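Local coordinates for protein putative aminomethyltransferase (Leptospirillum rubarum, PDB 3TTG) that is a putative aminomethyltransferase, probably a folate-binding relative of the glycine cleavage T-protein that handles one-carbon groups, at residues A[330-334]-A[335-339]. Sequence-based numbering, arbitrary orientation.
Sequences RNFSE and NGTEL
Glu334 and Thr337 close a type II beta turn, a local contact on the surface of the C-terminal barrel domain, in the connection that carries the chain from strand 321-329 into the outermost strand 338-340. The carbonyl oxygen of Glu334 is gripped twice by the same residue. Thr337 N donates to Glu334 O at 3.1 Å with an N-H...O angle of 163°, the i to i+3 bond of the turn, while Thr337 OG1 donates to Glu334 O over 2.7 Å. Both donors come in from one face of the carbonyl plane, the hydroxyl tilted 25° from it. With OG1 anti to its own carbonyl carbon (chi1 -56°), the hydroxyl lies beside the backbone N, and the two can converge on one acceptor. Gly336 takes the third position of the turn, in a conformation that would jam a side chain against Asn335 O. The methyl branch of Thr337 meets Phe332, CG2 lying 3.8 Å from Phe332 CB and at the edge of the phenyl ring, near its plane. Leu339 CD1 approaches Phe332 CD1 obliquely at 4.2 Å, and both side chains also touch Ala307 of strand 306-316, which ties the loop to the sheet. Backbone bonds from Gly336, Thr337 and Leu339 to strand 346-350 bring the chain into that sheet. Before the turn, Ser333 OG bonds back to Arg330 O at 3.1 Å. A valine in place of Thr337 would lose the hydroxyl bond and would probably press a methyl against Glu334 O, forcing the side chain or the turn to shift. The threonine thus works with two chemically distinct branches: its hydroxyl reinforces the turn, and its methyl joins the apolar side chains beside it.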
loop_
_atom_site.group_PDB
_atom_site.type_symbol
_atom_site.label_atom_id
_atom_site.label_comp_id
_atom_site.label_asym_id
_atom_site.label_seq_id
_atom_site.Cartn_x
_atom_site.Cartn_y
_atom_site.Cartn_z
ATOM N N ARG A 330 -9.227 6.039 -20.347
ATOM C CA ARG A 330 -10.539 5.379 -20.450
ATOM C C ARG A 330 -10.785 4.623 -21.771
ATOM O O ARG A 330 -11.303 3.502 -21.756
ATOM C CB ARG A 330 -11.641 6.437 -20.292
ATOM C CG ARG A 330 -13.042 5.904 -20.015
ATOM C CD ARG A 330 -13.857 7.019 -19.361
ATOM N NE ARG A 330 -15.236 6.637 -19.049
ATOM C CZ ARG A 330 -16.045 7.308 -18.226
ATOM N NH1 ARG A 330 -15.618 8.407 -17.604
ATOM N NH2 ARG A 330 -17.284 6.879 -18.009
ATOM N N ASN A 331 -10.385 5.214 -22.891
ATOM C CA ASN A 331 -10.589 4.591 -24.205
ATOM C C ASN A 331 -9.772 3.274 -24.397
ATOM O O ASN A 331 -10.010 2.573 -25.378
ATOM C CB ASN A 331 -10.256 5.589 -25.336
ATOM C CG ASN A 331 -11.415 6.464 -25.788
ATOM O OD1 ASN A 331 -11.609 6.669 -26.998
ATOM N ND2 ASN A 331 -12.209 7.027 -24.863
ATOM N N PHE A 332 -8.845 2.922 -23.476
ATOM C CA PHE A 332 -8.017 1.712 -23.621
ATOM C C PHE A 332 -8.070 0.824 -22.417
ATOM O O PHE A 332 -7.239 -0.060 -22.316
ATOM C CB PHE A 332 -6.544 2.115 -23.891
ATOM C CG PHE A 332 -6.421 3.162 -24.970
ATOM C CD1 PHE A 332 -6.461 2.807 -26.312
ATOM C CD2 PHE A 332 -6.312 4.507 -24.644
ATOM C CE1 PHE A 332 -6.438 3.782 -27.315
ATOM C CE2 PHE A 332 -6.243 5.485 -25.650
ATOM C CZ PHE A 332 -6.330 5.118 -26.981
ATOM N N SER A 333 -9.042 0.997 -21.522
ATOM C CA SER A 333 -9.083 0.253 -20.256
ATOM C C SER A 333 -9.543 -1.207 -20.339
ATOM O O SER A 333 -9.348 -1.949 -19.377
ATOM C CB SER A 333 -9.989 0.966 -19.256
ATOM O OG SER A 333 -11.283 1.174 -19.781
ATOM N N GLU A 334 -10.156 -1.628 -21.443
ATOM C CA GLU A 334 -10.673 -2.995 -21.560
ATOM C C GLU A 334 -9.537 -4.041 -21.495
ATOM O O GLU A 334 -8.478 -3.844 -22.082
ATOM C CB GLU A 334 -11.451 -3.112 -22.896
ATOM C CG GLU A 334 -12.161 -4.441 -23.104
ATOM C CD GLU A 334 -12.889 -4.561 -24.433
ATOM O OE1 GLU A 334 -13.181 -5.708 -24.844
ATOM O OE2 GLU A 334 -13.151 -3.515 -25.073
ATOM N N ASN A 335 -9.730 -5.119 -20.735
ATOM C CA ASN A 335 -8.726 -6.192 -20.668
ATOM C C ASN A 335 -8.428 -6.731 -22.046
ATOM O O ASN A 335 -9.326 -6.869 -22.873
ATOM C CB ASN A 335 -9.170 -7.344 -19.754
ATOM C CG ASN A 335 -9.180 -6.960 -18.324
ATOM O OD1 ASN A 335 -8.474 -6.030 -17.911
ATOM N ND2 ASN A 335 -9.976 -7.671 -17.545
ATOM N N GLY A 336 -7.153 -6.967 -22.314
ATOM C CA GLY A 336 -6.736 -7.433 -23.617
ATOM C C GLY A 336 -6.246 -6.306 -24.521
ATOM O O GLY A 336 -5.602 -6.603 -25.521
ATOM N N THR A 337 -6.586 -5.022 -24.239
ATOM C CA THR A 337 -6.071 -3.901 -25.049
ATOM C C THR A 337 -4.543 -3.901 -25.122
ATOM O O THR A 337 -3.858 -3.914 -24.093
ATOM C CB THR A 337 -6.526 -2.544 -24.506
ATOM O OG1 THR A 337 -7.943 -2.547 -24.445
ATOM C CG2 THR A 337 -6.052 -1.384 -25.393
ATOM N N GLU A 338 -4.013 -3.876 -26.333
ATOM C CA GLU A 338 -2.562 -3.887 -26.553
ATOM C C GLU A 338 -2.031 -2.453 -26.743
ATOM O O GLU A 338 -2.562 -1.711 -27.564
ATOM C CB GLU A 338 -2.240 -4.767 -27.762
ATOM C CG GLU A 338 -2.600 -6.217 -27.489
ATOM C CD GLU A 338 -2.319 -7.193 -28.605
ATOM O OE1 GLU A 338 -2.264 -6.765 -29.782
ATOM O OE2 GLU A 338 -2.199 -8.401 -28.302
ATOM N N LEU A 339 -0.963 -2.093 -26.001
ATOM C CA LEU A 339 -0.287 -0.790 -26.060
ATOM C C LEU A 339 1.200 -1.018 -26.321
ATOM O O LEU A 339 1.723 -2.104 -26.086
ATOM C CB LEU A 339 -0.457 0.063 -24.793
ATOM C CG LEU A 339 -1.900 0.514 -24.333
ATOM C CD1 LEU A 339 -2.698 1.112 -25.485
ATOM C CD2 LEU A 339 -2.651 -0.593 -23.576
#